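Local coordinates for protein transcriptional regulator (Vibrio vulnificus, PDB 4IVN) that probably represses transcription of the nan genes for sialic acid catabolism and binds the pathway intermediate N-acetylmannosamine 6-phosphate through its sugar isomerase (SIS) domain, at residues A[137-142]-A[158-163]; A[131-136]-A[188-193]. All blocks are in the same frame, centred on the assembly; numbering follows the deposited sequence.

In the fold
Interactions 1 and 2 are both largely buried and illustrate how the parallel sheet of an SIS domain is clad on its two faces. Interaction 1 sets the first turns of helix 137-151 against the end of strand 156-159, an outermost strand within the chain; interaction 2 sets the neighbouring strand 129-133 against helix 188-199. The first combines methionine packing with a serine-carboxylate bond at its more open margin, whereas the second is wholly apolar across its segments. They meet directly: Phe159 N bonds to Cys132 O, Thr162 OG1 to Glu189 OE2, and Met158 CE packs on Gly134 O. Residues of both line one ligand pocket.

Interaction 1 (A[137-142]-A[158-163]); sequences ASSIVG and MFEDTH
Ser139 lies across from Glu160, and one helical turn on, Gly142 lies across from Met158, with the CA of Ser139 6.4 Å from the CA of Glu160 and the CA of Gly142 6.1 Å from the CA of Met158. The helix thus runs against the direction of the strand end and the turn that follows it. Met158 fills the interval. Its CG stands anti to the backbone N (chi1 176°), and a bend at chi2 (54°) lays the thioether along the helix backbone. The SD rests on bare backbone, 3.6 Å from Gly142 CA, where no side chain intervenes, and the terminal CE reaches back along the helix to within 3.8 Å of Ser139 CA. Strand 129-133, helix 137-151 and strand 156-159 form a beta-alpha-beta unit of the SIS domain, so this is the packing of a crossover helix on the strand it leads into. Polar chemistry takes over past the strand end. A chi1 of 176° swings Ser139 OG away from its main-chain nitrogen and toward the Glu160 carboxylate, where OG donates a hydrogen bond to Glu160 OE2; the 2.5 Å between them is shorter than usual, and the exact length should be taken with caution. The folded Glu160 chain also brings its CG within 3.5 Å of Ser139 CB. Arg143, which with Ala146 touches Met158 too, forms a salt bridge through NE to the same OE2 and probably favours the ionised carboxylate; one oxygen is therefore held from two residues of the helix. Asp161 then N-caps helix 162-170, its OD2 accepting from His163 N at 2.9 Å. At the start of helix 137-151, Ser138 OG and Ala137 N hydrogen-bond the bound N-acetylmannosamine 6-phosphate, while Ile140 packs on Ile140 of the second subunit.

Interaction 2 (A[131-136]-A[188-193]); sequences GCIGVG and KEVIHA
Ile133 and Val190 form the main apolar pair, with Ala193, one helical turn beyond Val190, and Val135 as smaller contributors. Ile133 divides its work between two branches. Its CG2, anti to the backbone N, meets Val190 CG1 at 4.1 Å, whereas CG1 points away from the carbonyl carbon (chi1 -52°) and carries CD1 to 3.7 Å from Ala193 CB. Val190 CG2 turns to Val135: it lies 4.0 Å from Val135 CG1 and 4.1 Å from Val135 CG2, its methyl meeting both branches of the other valine. Ile133 and Val190 lie alongside each other with their chains pointing in opposing directions, and the same holds for Val135 and Val190. In the SIS fold this is a helix covering a strand of the parallel sheet, on the face where helix 162-170 also packs; Ala165 of that helix touches both Ile133 and Ala193. No hydrogen bond crosses between the two segments. Main-chain bonds instead hold the strand within the sheet, Ile133 pairing with Phe179, while the helix keeps its own, from His192 N to Lys188 O and from Ala193 N to Glu189 O. The bound sugar phosphate touches Val135 and Gly136. Packing of side chain on backbone adds Gly134, whose CA is 4.2 Å from Val190 CG2.

Interaction 1 (A[137-142]-A[158-163])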
loop_
_atom_site.group_PDB
_atom_site.type_symbol
_atom_site.label_atom_id
_atom_site.label_comp_id
_atom_site.label_asym_id
_atom_site.label_seq_id
_atom_site.Cartn_x
_atom_site.Cartn_y
_atom_site.Cartn_z
ATOM N N ALA A 137 5.275 -6.580 -5.120
ATOM C CA ALA A 137 4.590 -5.946 -4.000
ATOM C C ALA A 137 5.297 -4.684 -3.533
ATOM O O ALA A 137 4.665 -3.802 -2.916
ATOM C CB ALA A 137 4.461 -6.867 -2.816
ATOM N N SER A 138 6.598 -4.613 -3.762
ATOM C CA SER A 138 7.333 -3.361 -3.383
ATOM C C SER A 138 6.920 -2.186 -4.244
ATOM O O SER A 138 7.143 -1.044 -3.840
ATOM C CB SER A 138 8.877 -3.570 -3.449
ATOM O OG SER A 138 9.255 -4.226 -2.183
ATOM N N SER A 139 6.405 -2.449 -5.460
ATOM C CA SER A 139 5.748 -1.323 -6.252
ATOM C C SER A 139 4.720 -0.533 -5.377
ATOM O O SER A 139 4.627 0.694 -5.463
ATOM C CB SER A 139 4.960 -1.895 -7.445
ATOM O OG SER A 139 4.259 -0.883 -8.147
ATOM N N ILE A 140 3.957 -1.247 -4.571
ATOM C CA ILE A 140 2.838 -0.635 -3.751
ATOM C C ILE A 140 3.450 0.332 -2.758
ATOM O O ILE A 140 2.946 1.461 -2.577
ATOM C CB ILE A 140 2.037 -1.760 -2.991
ATOM C CG1 ILE A 140 1.051 -2.486 -3.943
ATOM C CG2 ILE A 140 1.244 -1.236 -1.783
ATOM C CD1 ILE A 140 1.644 -3.131 -5.182
ATOM N N VAL A 141 4.563 -0.094 -2.141
ATOM C CA VAL A 141 5.256 0.766 -1.157
ATOM C C VAL A 141 5.915 2.008 -1.780
ATOM O O VAL A 141 5.739 3.119 -1.216
ATOM C CB VAL A 141 6.288 -0.046 -0.275
ATOM C CG1 VAL A 141 7.025 0.881 0.723
ATOM C CG2 VAL A 141 5.504 -1.165 0.419
ATOM N N GLY A 142 6.625 1.806 -2.904
ATOM C CA GLY A 142 7.268 2.876 -3.649
ATOM C C GLY A 142 6.218 3.883 -4.199
ATOM O O GLY A 142 6.402 5.080 -4.128
ATOM N N MET A 158 8.044 7.256 -9.196
ATOM C CA MET A 158 8.170 5.824 -8.950
ATOM C C MET A 158 8.347 5.056 -10.299
ATOM O O MET A 158 7.542 5.207 -11.215
ATOM C CB MET A 158 6.976 5.377 -8.124
ATOM C CG MET A 158 6.844 3.893 -7.827
ATOM S SD MET A 158 8.303 3.252 -7.079
ATOM C CE MET A 158 8.036 1.481 -7.354
ATOM N N PHE A 159 9.387 4.236 -10.425
ATOM C CA PHE A 159 9.551 3.370 -11.628
ATOM C C PHE A 159 9.200 1.901 -11.237
ATOM O O PHE A 159 9.866 1.327 -10.327
ATOM C CB PHE A 159 11.052 3.363 -12.053
ATOM C CG PHE A 159 11.623 4.708 -12.447
ATOM C CD1 PHE A 159 12.161 5.567 -11.489
ATOM C CD2 PHE A 159 11.692 5.081 -13.797
ATOM C CE1 PHE A 159 12.771 6.778 -11.864
ATOM C CE2 PHE A 159 12.234 6.303 -14.152
ATOM C CZ PHE A 159 12.796 7.133 -13.190
ATOM N N GLU A 160 8.297 1.203 -11.916
ATOM C CA GLU A 160 8.545 -0.322 -11.927
ATOM C C GLU A 160 9.145 -0.843 -13.254
ATOM O O GLU A 160 9.492 -2.142 -13.345
ATOM C CB GLU A 160 7.315 -1.214 -11.551
ATOM C CG GLU A 160 6.638 -0.726 -10.300
ATOM C CD GLU A 160 5.756 0.452 -10.556
ATOM O OE1 GLU A 160 5.645 0.881 -11.727
ATOM O OE2 GLU A 160 5.150 0.927 -9.586
ATOM N N ASP A 161 9.226 0.090 -14.256
ATOM C CA ASP A 161 10.090 -0.258 -15.417
ATOM C C ASP A 161 11.579 -0.116 -15.011
ATOM O O ASP A 161 12.074 1.023 -14.910
ATOM C CB ASP A 161 9.771 0.519 -16.695
ATOM C CG ASP A 161 10.555 -0.042 -17.902
ATOM O OD1 ASP A 161 10.151 0.006 -19.151
ATOM O OD2 ASP A 161 11.664 -0.608 -17.598
ATOM N N THR A 162 12.251 -1.211 -14.786
ATOM C CA THR A 162 13.632 -1.206 -14.189
ATOM C C THR A 162 14.665 -0.843 -15.238
ATOM O O THR A 162 15.773 -0.455 -14.886
ATOM C CB THR A 162 13.964 -2.521 -13.500
ATOM O OG1 THR A 162 13.553 -3.561 -14.363
ATOM C CG2 THR A 162 13.117 -2.695 -12.191
ATOM N N HIS A 163 14.282 -0.916 -16.504
ATOM C CA HIS A 163 15.076 -0.374 -17.629
ATOM C C HIS A 163 15.105 1.102 -17.585
ATOM O O HIS A 163 16.202 1.701 -17.593
ATOM C CB HIS A 163 14.523 -0.892 -18.947
ATOM C CG HIS A 163 14.862 -2.343 -19.156
ATOM N ND1 HIS A 163 15.640 -2.770 -20.185
ATOM C CD2 HIS A 163 14.514 -3.474 -18.401
ATOM C CE1 HIS A 163 15.754 -4.141 -20.129
ATOM N NE2 HIS A 163 15.087 -4.563 -19.001
#

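Interaction 2 (A[131-136]-A[188-193])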
loop_
_atom_site.group_PDB
_atom_site.type_symbol
_atom_site.label_atom_id
_atom_site.label_comp_id
_atom_site.label_asym_id
_atom_site.label_seq_id
_atom_site.Cartn_x
_atom_site.Cartn_y
_atom_site.Cartn_z
ATOM N N GLY A 131 13.824 9.800 -6.975
ATOM C CA GLY A 131 13.500 8.643 -7.830
ATOM C C GLY A 131 13.203 7.465 -6.916
ATOM O O GLY A 131 13.958 7.209 -5.941
ATOM N N CYS A 132 12.161 6.677 -7.217
ATOM C CA CYS A 132 11.869 5.520 -6.342
ATOM C C CYS A 132 11.813 4.243 -7.188
ATOM O O CYS A 132 11.376 4.330 -8.330
ATOM C CB CYS A 132 10.508 5.672 -5.662
ATOM S SG CYS A 132 10.405 7.218 -4.716
ATOM N N ILE A 133 12.283 3.120 -6.641
ATOM C CA ILE A 133 12.438 1.902 -7.448
ATOM C C ILE A 133 11.907 0.731 -6.637
ATOM O O ILE A 133 12.292 0.549 -5.482
ATOM C CB ILE A 133 13.924 1.615 -7.893
ATOM C CG1 ILE A 133 14.622 2.785 -8.566
ATOM C CG2 ILE A 133 13.976 0.407 -8.820
ATOM C CD1 ILE A 133 16.140 2.546 -8.491
ATOM N N GLY A 134 11.033 -0.099 -7.265
ATOM C CA GLY A 134 10.584 -1.304 -6.627
ATOM C C GLY A 134 9.670 -2.083 -7.545
ATOM O O GLY A 134 9.019 -1.481 -8.446
ATOM N N VAL A 135 9.688 -3.412 -7.376
ATOM C CA VAL A 135 8.837 -4.296 -8.188
ATOM C C VAL A 135 7.942 -5.212 -7.446
ATOM O O VAL A 135 8.083 -5.422 -6.208
ATOM C CB VAL A 135 9.683 -5.146 -9.201
ATOM C CG1 VAL A 135 10.539 -4.241 -10.153
ATOM C CG2 VAL A 135 10.561 -6.134 -8.447
ATOM N N GLY A 136 6.937 -5.776 -8.133
ATOM C CA GLY A 136 6.009 -6.712 -7.458
ATOM C C GLY A 136 5.342 -5.971 -6.303
ATOM O O GLY A 136 4.852 -4.848 -6.487
ATOM N N LYS A 188 17.166 -8.515 -8.659
ATOM C CA LYS A 188 18.293 -8.203 -9.484
ATOM C C LYS A 188 18.233 -6.808 -10.184
ATOM O O LYS A 188 19.212 -6.019 -10.111
ATOM C CB LYS A 188 18.410 -9.333 -10.489
ATOM C CG LYS A 188 19.775 -9.564 -11.092
ATOM C CD LYS A 188 19.744 -8.930 -12.440
ATOM C CE LYS A 188 20.481 -9.757 -13.486
ATOM N NZ LYS A 188 20.691 -8.768 -14.617
ATOM N N GLU A 189 17.134 -6.528 -10.892
ATOM C CA GLU A 189 17.063 -5.291 -11.651
ATOM C C GLU A 189 16.856 -4.081 -10.707
ATOM O O GLU A 189 17.303 -2.942 -10.972
ATOM C CB GLU A 189 16.039 -5.363 -12.836
ATOM C CG GLU A 189 16.548 -6.371 -13.860
ATOM C CD GLU A 189 15.843 -6.359 -15.213
ATOM O OE1 GLU A 189 16.155 -7.173 -16.097
ATOM O OE2 GLU A 189 14.956 -5.535 -15.442
ATOM N N VAL A 190 16.284 -4.333 -9.540
ATOM C CA VAL A 190 16.156 -3.216 -8.584
ATOM C C VAL A 190 17.544 -2.833 -8.085
ATOM O O VAL A 190 17.858 -1.629 -8.056
ATOM C CB VAL A 190 15.242 -3.596 -7.409
ATOM C CG1 VAL A 190 15.277 -2.553 -6.307
ATOM C CG2 VAL A 190 13.807 -3.658 -7.978
ATOM N N ILE A 191 18.331 -3.810 -7.602
ATOM C CA ILE A 191 19.749 -3.590 -7.135
ATOM C C ILE A 191 20.582 -2.909 -8.172
ATOM O O ILE A 191 21.397 -2.055 -7.850
ATOM C CB ILE A 191 20.472 -4.956 -6.954
ATOM C CG1 ILE A 191 19.947 -5.681 -5.735
ATOM C CG2 ILE A 191 22.006 -4.825 -6.854
ATOM C CD1 ILE A 191 20.682 -7.057 -5.731
ATOM N N HIS A 192 20.394 -3.315 -9.445
ATOM C CA HIS A 192 21.226 -2.812 -10.510
ATOM C C HIS A 192 20.970 -1.313 -10.707
ATOM O O HIS A 192 21.909 -0.494 -10.801
ATOM C CB HIS A 192 20.972 -3.609 -11.785
ATOM C CG HIS A 192 21.718 -3.058 -12.965
ATOM N ND1 HIS A 192 23.104 -3.129 -13.074
ATOM C CD2 HIS A 192 21.260 -2.382 -14.113
ATOM C CE1 HIS A 192 23.483 -2.518 -14.197
ATOM N NE2 HIS A 192 22.342 -2.069 -14.835
ATOM N N ALA A 193 19.701 -0.926 -10.734
ATOM C CA ALA A 193 19.377 0.454 -10.873
ATOM C C ALA A 193 19.846 1.217 -9.611
ATOM O O ALA A 193 20.506 2.298 -9.746
ATOM C CB ALA A 193 17.845 0.643 -11.163
#